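Local atomic coordinates of Rho guanine nucleotide exchange factor 11 (Homo sapiens, PDB entry 5JHH), a protein that probably activates Rho-family GTPases such as RhoA by promoting exchange of GDP for GTP, through a tandem pair of DH (RhoGEF) and PH domains. Residues 30-35 with 80-84; 177-181 with 194-198; 317-321 with 332-337. All coordinates share one frame; numbering follows the deposited sequence.

Contact 1: residues 30-35 with 80-84; sequences LFVTEA and WCEAM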
ATOM      1  N   LEU A  30      12.356   1.790  17.975  1.00 25.50           N
ATOM      2  CA  LEU A  30      11.081   1.208  18.274  1.00 25.32           C
ATOM      3  C   LEU A  30      10.384   1.949  19.380  1.00 27.82           C
ATOM      4  O   LEU A  30       9.246   2.384  19.216  1.00 27.90           O
ATOM      5  CB  LEU A  30      11.239  -0.247  18.652  1.00 25.38           C
ATOM      6  CG  LEU A  30       9.993  -0.892  19.226  1.00 29.23           C
ATOM      7  CD1 LEU A  30       8.927  -1.051  18.149  1.00 28.86           C
ATOM      8  CD2 LEU A  30      10.344  -2.250  19.796  1.00 32.30           C
ATOM      9  N   PHE A  31      11.070   2.122  20.506  1.00 28.13           N
ATOM     10  CA  PHE A  31      10.480   2.824  21.624  1.00 28.41           C
ATOM     11  C   PHE A  31      10.100   4.240  21.284  1.00 27.11           C
ATOM     12  O   PHE A  31       9.005   4.673  21.607  1.00 25.58           O
ATOM     13  CB  PHE A  31      11.411   2.841  22.835  1.00 32.92           C
ATOM     14  CG  PHE A  31      11.588   1.493  23.521  1.00 32.93           C
ATOM     15  CD1 PHE A  31      11.013   0.340  23.027  1.00 34.35           C
ATOM     16  CD2 PHE A  31      12.397   1.389  24.630  1.00 33.30           C
ATOM     17  CE1 PHE A  31      11.194  -0.875  23.659  1.00 36.39           C
ATOM     18  CE2 PHE A  31      12.577   0.187  25.271  1.00 34.88           C
ATOM     19  CZ  PHE A  31      11.974  -0.947  24.797  1.00 36.61           C
ATOM     20  N   VAL A  32      10.996   4.971  20.655  1.00 26.05           N
ATOM     21  CA  VAL A  32      10.769   6.385  20.423  1.00 26.53           C
ATOM     22  C   VAL A  32       9.649   6.548  19.407  1.00 26.34           C
ATOM     23  O   VAL A  32       8.810   7.408  19.549  1.00 24.64           O
ATOM     24  CB  VAL A  32      12.055   7.088  19.956  1.00 29.19           C
ATOM     25  CG1 VAL A  32      11.772   8.516  19.519  1.00 29.48           C
ATOM     26  CG2 VAL A  32      13.049   7.122  21.104  1.00 29.09           C
ATOM     27  N   THR A  33       9.612   5.698  18.395  1.00 26.93           N
ATOM     28  CA  THR A  33       8.552   5.825  17.410  1.00 23.92           C
ATOM     29  C   THR A  33       7.196   5.270  17.916  1.00 26.76           C
ATOM     30  O   THR A  33       6.136   5.673  17.444  1.00 26.29           O
ATOM     31  CB  THR A  33       8.902   5.105  16.150  1.00 23.37           C
ATOM     32  OG1 THR A  33       9.223   3.734  16.476  1.00 22.26           O
ATOM     33  CG2 THR A  33      10.055   5.815  15.466  1.00 23.57           C
ATOM     34  N   GLU A  34       7.214   4.406  18.910  1.00 26.11           N
ATOM     35  CA  GLU A  34       5.958   4.056  19.566  1.00 26.63           C
ATOM     36  C   GLU A  34       5.368   5.231  20.332  1.00 28.83           C
ATOM     37  O   GLU A  34       4.179   5.552  20.193  1.00 28.85           O
ATOM     38  CB  GLU A  34       6.130   2.877  20.462  1.00 23.37           C
ATOM     39  CG  GLU A  34       4.836   2.325  20.992  1.00 25.73           C
ATOM     40  CD  GLU A  34       3.939   1.667  19.930  1.00 26.12           C
ATOM     41  OE1 GLU A  34       4.384   1.286  18.814  1.00 23.00           O
ATOM     42  OE2 GLU A  34       2.746   1.517  20.252  1.00 28.72           O
ATOM     43  N   ALA A  35       6.198   5.937  21.076  1.00 26.87           N
ATOM     44  CA  ALA A  35       5.708   7.079  21.815  1.00 26.87           C
ATOM     45  C   ALA A  35       5.228   8.132  20.803  1.00 25.03           C
ATOM     46  O   ALA A  35       4.209   8.826  20.959  1.00 25.76           O
ATOM     47  CB  ALA A  35       6.826   7.654  22.701  1.00 28.54           C
ATOM     48  N   TRP A  80       1.183  -0.596  26.034  1.00 29.46           N
ATOM     49  CA  TRP A  80       2.461  -1.110  25.570  1.00 30.09           C
ATOM     50  C   TRP A  80       3.571  -0.085  25.818  1.00 29.79           C
ATOM     51  O   TRP A  80       4.653  -0.394  26.307  1.00 28.30           O
ATOM     52  CB  TRP A  80       2.395  -1.466  24.073  1.00 27.29           C
ATOM     53  CG  TRP A  80       3.432  -2.431  23.650  1.00 26.05           C
ATOM     54  CD1 TRP A  80       3.865  -3.493  24.368  1.00 27.05           C
ATOM     55  CD2 TRP A  80       4.144  -2.474  22.396  1.00 24.76           C
ATOM     56  NE1 TRP A  80       4.807  -4.190  23.662  1.00 27.82           N
ATOM     57  CE2 TRP A  80       5.011  -3.579  22.456  1.00 25.11           C
ATOM     58  CE3 TRP A  80       4.178  -1.646  21.254  1.00 24.59           C
ATOM     59  CZ2 TRP A  80       5.865  -3.934  21.388  1.00 24.21           C
ATOM     60  CZ3 TRP A  80       5.006  -1.976  20.208  1.00 22.36           C
ATOM     61  CH2 TRP A  80       5.853  -3.128  20.280  1.00 24.24           C
ATOM     62  N   CYS A  81       3.280   1.144  25.466  1.00 28.89           N
ATOM     63  CA  CYS A  81       4.189   2.220  25.733  1.00 30.72           C
ATOM     64  C   CYS A  81       4.603   2.294  27.206  1.00 34.13           C
ATOM     65  O   CYS A  81       5.764   2.488  27.497  1.00 37.43           O
ATOM     66  CB  CYS A  81       3.524   3.498  25.369  1.00 34.75           C
ATOM     67  SG  CYS A  81       4.605   4.515  24.444  1.00 42.74           S
ATOM     68  N   GLU A  82       3.664   2.165  28.134  1.00 34.19           N
ATOM     69  CA  GLU A  82       4.012   2.201  29.556  1.00 38.83           C
ATOM     70  C   GLU A  82       4.887   0.991  29.974  1.00 37.79           C
ATOM     71  O   GLU A  82       5.734   1.132  30.862  1.00 40.75           O
ATOM     72  CB  GLU A  82       2.770   2.294  30.471  1.00 37.85           C
ATOM     73  CG  GLU A  82       2.035   3.648  30.474  1.00 45.97           C
ATOM     74  CD  GLU A  82       2.847   4.822  31.049  1.00 51.28           C
ATOM     75  OE1 GLU A  82       3.061   4.854  32.279  1.00 56.32           O
ATOM     76  OE2 GLU A  82       3.249   5.745  30.287  1.00 49.81           O
ATOM     77  N   ALA A  83       4.690  -0.179  29.363  1.00 32.89           N
ATOM     78  CA  ALA A  83       5.564  -1.318  29.652  1.00 29.34           C
ATOM     79  C   ALA A  83       6.968  -1.073  29.108  1.00 34.61           C
ATOM     80  O   ALA A  83       7.931  -1.567  29.675  1.00 43.45           O
ATOM     81  CB  ALA A  83       4.995  -2.625  29.107  1.00 27.43           C
ATOM     82  N   MET A  84       7.098  -0.320  28.018  1.00 33.62           N
ATOM     83  CA  MET A  84       8.407   0.044  27.501  1.00 31.89           C
ATOM     84  C   MET A  84       9.145   0.952  28.484  1.00 38.06           C
ATOM     85  O   MET A  84      10.356   0.854  28.651  1.00 34.26           O
ATOM     86  CB  MET A  84       8.301   0.748  26.132  1.00 29.54           C
ATOM     87  CG  MET A  84       7.823  -0.123  24.987  1.00 28.51           C
ATOM     88  SD  MET A  84       7.521   0.858  23.482  1.00 28.48           S
ATOM     89  CE  MET A  84       7.238  -0.494  22.343  1.00 29.95           C
TER

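Contact 2: residues 177-181 with 194-198; sequences LESII and LCRAR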
ATOM      1  N   LEU A 177      11.237  -5.513  13.931  1.00 27.73           N
ATOM      2  CA  LEU A 177      11.628  -6.776  14.557  1.00 28.07           C
ATOM      3  C   LEU A 177      12.762  -7.480  13.775  1.00 30.27           C
ATOM      4  O   LEU A 177      13.719  -7.991  14.380  1.00 30.63           O
ATOM      5  CB  LEU A 177      10.429  -7.697  14.820  1.00 24.22           C
ATOM      6  CG  LEU A 177       9.484  -7.192  15.918  1.00 25.58           C
ATOM      7  CD1 LEU A 177       8.086  -7.824  15.877  1.00 25.63           C
ATOM      8  CD2 LEU A 177      10.067  -7.438  17.274  1.00 25.37           C
ATOM      9  N   GLU A 178      12.684  -7.477  12.448  1.00 35.16           N
ATOM     10  CA  GLU A 178      13.711  -8.113  11.613  1.00 34.54           C
ATOM     11  C   GLU A 178      15.054  -7.491  11.931  1.00 34.94           C
ATOM     12  O   GLU A 178      16.022  -8.182  12.184  1.00 37.78           O
ATOM     13  CB  GLU A 178      13.400  -8.009  10.122  1.00 39.99           C
ATOM     14  CG  GLU A 178      12.444  -9.099   9.638  1.00 53.29           C
ATOM     15  CD  GLU A 178      11.622  -8.708   8.406  1.00 65.35           C
ATOM     16  OE1 GLU A 178      12.206  -8.112   7.479  1.00 78.91           O
ATOM     17  OE2 GLU A 178      10.385  -8.979   8.352  1.00 68.42           O
ATOM     18  N   SER A 179      15.094  -6.185  12.036  1.00 31.65           N
ATOM     19  CA  SER A 179      16.333  -5.527  12.361  1.00 33.17           C
ATOM     20  C   SER A 179      16.864  -5.794  13.797  1.00 34.46           C
ATOM     21  O   SER A 179      18.074  -5.884  14.013  1.00 34.72           O
ATOM     22  CB  SER A 179      16.187  -4.040  12.106  1.00 33.48           C
ATOM     23  OG  SER A 179      17.159  -3.374  12.873  1.00 42.89           O
ATOM     24  N   ILE A 180      15.986  -5.921  14.780  1.00 32.88           N
ATOM     25  CA  ILE A 180      16.431  -6.314  16.117  1.00 31.01           C
ATOM     26  C   ILE A 180      16.993  -7.736  16.116  1.00 34.24           C
ATOM     27  O   ILE A 180      18.011  -8.022  16.782  1.00 33.19           O
ATOM     28  CB  ILE A 180      15.291  -6.267  17.112  1.00 29.69           C
ATOM     29  CG1 ILE A 180      14.869  -4.813  17.361  1.00 30.81           C
ATOM     30  CG2 ILE A 180      15.666  -6.879  18.453  1.00 28.43           C
ATOM     31  CD1 ILE A 180      13.492  -4.703  17.971  1.00 27.44           C
ATOM     32  N   ILE A 181      16.274  -8.617  15.431  1.00 30.41           N
ATOM     33  CA  ILE A 181      16.604 -10.016  15.338  1.00 31.29           C
ATOM     34  C   ILE A 181      18.017 -10.175  14.756  1.00 36.94           C
ATOM     35  O   ILE A 181      18.864 -10.838  15.330  1.00 34.52           O
ATOM     36  CB  ILE A 181      15.584 -10.696  14.413  1.00 30.13           C
ATOM     37  CG1 ILE A 181      14.289 -10.912  15.183  1.00 27.45           C
ATOM     38  CG2 ILE A 181      16.149 -11.986  13.794  1.00 28.10           C
ATOM     39  CD1 ILE A 181      13.130 -11.291  14.306  1.00 26.22           C
ATOM     40  N   LEU A 194      11.518 -13.568  19.481  1.00 26.25           N
ATOM     41  CA  LEU A 194      11.485 -12.494  18.534  1.00 26.92           C
ATOM     42  C   LEU A 194      11.064 -12.938  17.144  1.00 28.74           C
ATOM     43  O   LEU A 194      10.296 -12.224  16.497  1.00 29.60           O
ATOM     44  CB  LEU A 194      12.854 -11.838  18.442  1.00 26.87           C
ATOM     45  CG  LEU A 194      13.196 -10.943  19.620  1.00 27.41           C
ATOM     46  CD1 LEU A 194      14.583 -10.346  19.480  1.00 30.01           C
ATOM     47  CD2 LEU A 194      12.185  -9.826  19.733  1.00 28.55           C
ATOM     48  N   CYS A 195      11.515 -14.103  16.683  1.00 24.97           N
ATOM     49  CA  CYS A 195      11.109 -14.534  15.349  1.00 26.25           C
ATOM     50  C   CYS A 195       9.625 -14.839  15.375  1.00 29.32           C
ATOM     51  O   CYS A 195       8.905 -14.638  14.393  1.00 24.68           O
ATOM     52  CB  CYS A 195      11.913 -15.767  14.898  1.00 27.40           C
ATOM     53  SG  CYS A 195      13.643 -15.338  14.500  1.00 30.03           S
ATOM     54  N   ARG A 196       9.184 -15.359  16.515  1.00 27.39           N
ATOM     55  CA  ARG A 196       7.800 -15.721  16.654  1.00 34.15           C
ATOM     56  C   ARG A 196       6.950 -14.437  16.605  1.00 28.17           C
ATOM     57  O   ARG A 196       5.973 -14.362  15.866  1.00 26.01           O
ATOM     58  CB  ARG A 196       7.623 -16.504  17.969  1.00 41.24           C
ATOM     59  CG  ARG A 196       6.212 -16.636  18.513  1.00 45.11           C
ATOM     60  CD  ARG A 196       5.402 -17.522  17.607  1.00 54.37           C
ATOM     61  NE  ARG A 196       4.121 -17.881  18.201  1.00 59.99           N
ATOM     62  CZ  ARG A 196       3.161 -18.533  17.555  1.00 63.57           C
ATOM     63  NH1 ARG A 196       3.335 -18.939  16.296  1.00 65.69           N
ATOM     64  NH2 ARG A 196       2.016 -18.778  18.168  1.00 65.28           N
ATOM     65  N   ALA A 197       7.374 -13.425  17.351  1.00 24.08           N
ATOM     66  CA  ALA A 197       6.695 -12.129  17.346  1.00 25.02           C
ATOM     67  C   ALA A 197       6.640 -11.485  15.953  1.00 25.26           C
ATOM     68  O   ALA A 197       5.601 -10.965  15.518  1.00 24.65           O
ATOM     69  CB  ALA A 197       7.374 -11.179  18.345  1.00 24.47           C
ATOM     70  N   ARG A 198       7.770 -11.496  15.259  1.00 26.04           N
ATOM     71  CA  ARG A 198       7.823 -11.010  13.873  1.00 26.31           C
ATOM     72  C   ARG A 198       6.793 -11.708  13.010  1.00 24.60           C
ATOM     73  O   ARG A 198       6.023 -11.068  12.237  1.00 22.66           O
ATOM     74  CB  ARG A 198       9.210 -11.221  13.283  1.00 25.62           C
ATOM     75  CG  ARG A 198       9.239 -10.982  11.779  1.00 30.44           C
ATOM     76  CD  ARG A 198      10.458 -11.619  11.134  1.00 34.13           C
ATOM     77  NE  ARG A 198      10.294 -13.068  11.146  1.00 33.47           N
ATOM     78  CZ  ARG A 198      11.290 -13.930  11.189  1.00 34.37           C
ATOM     79  NH1 ARG A 198      12.555 -13.512  11.150  1.00 36.81           N
ATOM     80  NH2 ARG A 198      11.004 -15.217  11.260  1.00 35.06           N
TER

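Contact 3: residues 317-321 with 332-337; sequences NAVLI and FIICTS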
ATOM      1  N   ASN A 317     -16.707 -23.312 -12.459  1.00 34.57           N
ATOM      2  CA  ASN A 317     -16.527 -24.767 -12.382  1.00 39.07           C
ATOM      3  C   ASN A 317     -16.676 -25.483 -13.723  1.00 41.73           C
ATOM      4  O   ASN A 317     -16.470 -26.694 -13.802  1.00 41.44           O
ATOM      5  CB  ASN A 317     -17.515 -25.382 -11.388  1.00 39.91           C
ATOM      6  CG  ASN A 317     -18.941 -25.098 -11.746  1.00 38.61           C
ATOM      7  OD1 ASN A 317     -19.245 -24.656 -12.846  1.00 41.42           O
ATOM      8  ND2 ASN A 317     -19.821 -25.315 -10.809  1.00 40.65           N
ATOM      9  N   ALA A 318     -17.024 -24.714 -14.754  1.00 43.13           N
ATOM     10  CA  ALA A 318     -17.315 -25.213 -16.095  1.00 42.55           C
ATOM     11  C   ALA A 318     -16.498 -24.457 -17.149  1.00 42.73           C
ATOM     12  O   ALA A 318     -16.999 -24.163 -18.253  1.00 41.49           O
ATOM     13  CB  ALA A 318     -18.807 -25.053 -16.382  1.00 41.88           C
ATOM     14  N   VAL A 319     -15.266 -24.082 -16.795  1.00 40.96           N
ATOM     15  CA  VAL A 319     -14.387 -23.455 -17.758  1.00 37.84           C
ATOM     16  C   VAL A 319     -12.948 -23.843 -17.561  1.00 38.25           C
ATOM     17  O   VAL A 319     -12.536 -24.309 -16.494  1.00 40.87           O
ATOM     18  CB  VAL A 319     -14.440 -21.904 -17.798  1.00 36.98           C
ATOM     19  CG1 VAL A 319     -15.850 -21.350 -17.961  1.00 36.93           C
ATOM     20  CG2 VAL A 319     -13.795 -21.308 -16.570  1.00 40.46           C
ATOM     21  N   LEU A 320     -12.194 -23.618 -18.631  1.00 39.93           N
ATOM     22  CA  LEU A 320     -10.741 -23.749 -18.647  1.00 43.02           C
ATOM     23  C   LEU A 320     -10.114 -22.433 -19.112  1.00 42.55           C
ATOM     24  O   LEU A 320     -10.727 -21.673 -19.864  1.00 44.48           O
ATOM     25  CB  LEU A 320     -10.318 -24.858 -19.614  1.00 42.92           C
ATOM     26  CG  LEU A 320     -10.902 -26.242 -19.332  1.00 47.35           C
ATOM     27  CD1 LEU A 320     -10.367 -27.206 -20.383  1.00 48.08           C
ATOM     28  CD2 LEU A 320     -10.591 -26.738 -17.923  1.00 46.80           C
ATOM     29  N   ILE A 321      -8.870 -22.203 -18.712  1.00 35.61           N
ATOM     30  CA  ILE A 321      -8.206 -20.936 -18.945  1.00 35.51           C
ATOM     31  C   ILE A 321      -6.961 -21.215 -19.770  1.00 36.21           C
ATOM     32  O   ILE A 321      -6.163 -22.061 -19.404  1.00 32.18           O
ATOM     33  CB  ILE A 321      -7.769 -20.302 -17.595  1.00 38.22           C
ATOM     34  CG1 ILE A 321      -8.953 -20.197 -16.622  1.00 36.25           C
ATOM     35  CG2 ILE A 321      -7.110 -18.944 -17.805  1.00 42.18           C
ATOM     36  CD1 ILE A 321     -10.093 -19.314 -17.095  1.00 38.52           C
ATOM     37  N   PHE A 332      -7.690 -17.059 -23.198  1.00 33.93           N
ATOM     38  CA  PHE A 332      -8.945 -17.706 -23.608  1.00 36.59           C
ATOM     39  C   PHE A 332      -9.676 -18.281 -22.403  1.00 35.54           C
ATOM     40  O   PHE A 332      -9.072 -18.848 -21.485  1.00 34.12           O
ATOM     41  CB  PHE A 332      -8.674 -18.881 -24.557  1.00 36.74           C
ATOM     42  CG  PHE A 332      -8.017 -18.501 -25.873  1.00 37.73           C
ATOM     43  CD1 PHE A 332      -8.456 -17.430 -26.620  1.00 37.25           C
ATOM     44  CD2 PHE A 332      -6.986 -19.257 -26.378  1.00 40.81           C
ATOM     45  CE1 PHE A 332      -7.860 -17.113 -27.824  1.00 38.12           C
ATOM     46  CE2 PHE A 332      -6.397 -18.965 -27.614  1.00 41.74           C
ATOM     47  CZ  PHE A 332      -6.831 -17.889 -28.329  1.00 38.43           C
ATOM     48  N   ILE A 333     -10.986 -18.176 -22.443  1.00 34.54           N
ATOM     49  CA  ILE A 333     -11.806 -18.944 -21.566  1.00 37.15           C
ATOM     50  C   ILE A 333     -12.665 -19.888 -22.395  1.00 41.58           C
ATOM     51  O   ILE A 333     -13.411 -19.471 -23.287  1.00 44.22           O
ATOM     52  CB  ILE A 333     -12.675 -18.052 -20.697  1.00 38.36           C
ATOM     53  CG1 ILE A 333     -11.765 -17.111 -19.895  1.00 40.00           C
ATOM     54  CG2 ILE A 333     -13.559 -18.909 -19.792  1.00 38.04           C
ATOM     55  CD1 ILE A 333     -12.508 -16.030 -19.148  1.00 40.46           C
ATOM     56  N   ILE A 334     -12.553 -21.170 -22.061  1.00 41.82           N
ATOM     57  CA  ILE A 334     -13.163 -22.243 -22.808  1.00 38.69           C
ATOM     58  C   ILE A 334     -14.221 -22.899 -21.943  1.00 38.31           C
ATOM     59  O   ILE A 334     -13.895 -23.484 -20.917  1.00 38.81           O
ATOM     60  CB  ILE A 334     -12.097 -23.263 -23.171  1.00 39.56           C
ATOM     61  CG1 ILE A 334     -10.922 -22.547 -23.850  1.00 41.20           C
ATOM     62  CG2 ILE A 334     -12.700 -24.368 -24.021  1.00 42.50           C
ATOM     63  CD1 ILE A 334      -9.847 -23.464 -24.383  1.00 44.08           C
ATOM     64  N   CYS A 335     -15.482 -22.782 -22.350  1.00 40.36           N
ATOM     65  CA  CYS A 335     -16.598 -23.325 -21.583  1.00 46.94           C
ATOM     66  C   CYS A 335     -16.677 -24.805 -21.848  1.00 46.45           C
ATOM     67  O   CYS A 335     -16.599 -25.230 -22.999  1.00 40.49           O
ATOM     68  CB  CYS A 335     -17.901 -22.672 -22.009  1.00 48.25           C
ATOM     69  SG  CYS A 335     -17.847 -20.866 -22.083  1.00 53.79           S
ATOM     70  N   THR A 336     -16.832 -25.587 -20.792  1.00 48.58           N
ATOM     71  CA  THR A 336     -16.667 -27.027 -20.891  1.00 51.94           C
ATOM     72  C   THR A 336     -17.963 -27.805 -20.787  1.00 53.21           C
ATOM     73  O   THR A 336     -17.957 -29.033 -20.910  1.00 49.07           O
ATOM     74  CB  THR A 336     -15.732 -27.522 -19.795  1.00 54.47           C
ATOM     75  OG1 THR A 336     -16.264 -27.158 -18.510  1.00 59.31           O
ATOM     76  CG2 THR A 336     -14.384 -26.897 -19.971  1.00 53.28           C
ATOM     77  N   SER A 337     -19.057 -27.099 -20.518  1.00 56.64           N
ATOM     78  CA  SER A 337     -20.388 -27.688 -20.558  1.00 62.39           C
ATOM     79  C   SER A 337     -20.682 -28.176 -21.970  1.00 72.21           C
ATOM     80  O   SER A 337     -20.514 -27.415 -22.935  1.00 65.22           O
ATOM     81  CB  SER A 337     -21.431 -26.635 -20.182  1.00 62.98           C
ATOM     82  OG  SER A 337     -22.698 -26.988 -20.685  1.00 62.41           O
TER

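Contact 1: residues 30-35 with 80-84
Met84 lays its side chain between Phe31 and Glu34, and most of the packing turns on it. With CG anti to the carbonyl carbon (chi1 -68°) and the chain extended beyond, the thioether runs across to the facing helix. Its CB makes a CH-pi contact over the Phe31 ring, 4.0 Å from the centroid and almost on the ring normal, while SD lies obliquely to the same ring in a Met-aromatic contact, 3.6 Å from Phe31 CD1. The methyl CE meets Leu30 CG at 4.2 Å across the interface and also lies over one face, toward the rim, of the indole of Trp80, one turn back on its own helix. Farther along, Cys81 SG rests 3.8 Å from Ala35 CA. The polar element is Glu34, whose carboxylate stands at the edge of the Trp80 ring, CD 3.6 Å from CE3, its plane turned 79° from the indole. No hydrogen bond crosses between the segments; Glu34 is held instead by Arg169, His77 and Tyr173, and Trp80 NE1 donates to Leu100 O. The two segments, from helices 18-54 and 70-89 of the helical DH domain, run roughly antiparallel at 141°, and helix 98-105 packs against them through Met101, which touches both Leu30 and Trp80.

Contact 2: residues 177-181 with 194-198
Leu177 faces Arg198 and Ile181 faces Leu194 across two nearly antiparallel helix segments, their axes 9.6 Å apart at closest approach and 165° between their directions. Ile181 and Leu194 slide past each other in opposite senses, Ile181 CG1 lying 3.7 Å from Leu194 CB. With CG1 of Ile181 anti to the carbonyl carbon (chi1 -78°) and the chain extended beyond it, CD1 reaches the facing backbone, 3.7 Å from Leu194 O, and also touches Cys195 SG. The two branches of Leu194 divide the other contacts: CD1 meets Ile180 CG2 at 3.8 Å, and CD2 meets Leu177 CD2 at 4.0 Å. Leu177 sends its second methyl, CD1, to the backbone N of Arg198 at 3.7 Å. On the outer flank the aliphatic part of Glu178 crosses that of Arg198 at about a right angle, CG to CD 3.5 Å. Their charged ends do not pair, Glu178 OE2 being 5.0 Å from Arg198 NE; the carboxylate forms its salt bridge with Arg202. An alanine in place of Glu178 is likely to leave Arg202 without that carboxylate and the CD of Arg198 without its methylene neighbour. Helices 165-182 and 189-227 of the DH domain are therefore joined here by an apolar seam edged with charge, in which the link between opposite charges is made one turn beyond Arg198.

Contact 3: residues 317-321 with 332-337
Leu320 and Ile334 bond to each other twice, as an antiparallel hydrogen-bonded pair: Leu320 N donates to Ile334 O, and Ile334 N returns a bond to Leu320 O, both 2.9 Å. The second is the straighter, 169° at the hydrogen. Beyond the regular strand pairing, Thr336 N donates to Ala318 O, also at 2.9 Å, but from well above the carbonyl plane, 50° out of it. All three acceptors also take a CA-H...O contact, the shortest from Val319 CA to Ile334 O at 3.2 Å. These bonds knit the hairpin of strands 319-323 and 330-335 in the beta sheet of the PH domain. The hairpin pairing continues with backbone bonding of Phe332 to Arg322, while Ile333 bonds to the backbone of Tyr345 on strand 345-348, the next strand of the sheet. Val319, Ile321, Ile333 and Cys335 share one face, where Ile333 CG2 meets Val319 CB at 3.7 Å and Ile321 CD1 lies beside Ile333 CG1; helix 352-368 covers Val319 and Ile321 there. Leu320 and Ile334 point to the other face, where CG2 of Thr336, from the loop after the strand, touches Leu320 CG at 3.6 Å, the two side chains crossing at about a right angle. Ser337 OG finds its partner in Leu339 N.

From the N terminus, helix 18-54 is met by helix 70-89 at contact 1, closing a loop of 44 intervening residues, 36 of them helical. Contact 2 closes a much shorter one, the turn between helices 165-182 and 189-227, and contact 3 closes the hairpin 319-323/330-335. The three follow in series; none encloses or crosses another. Contacts 1 and 2 both belong to the DH domain, their centres about 16 Å apart, and Met101 of helix 98-105 touches residues of both. Contact 3 lies in the PH domain, its centre about 45 Å from that of contact 2, with the long helix 189-227 leading from the DH domain toward it.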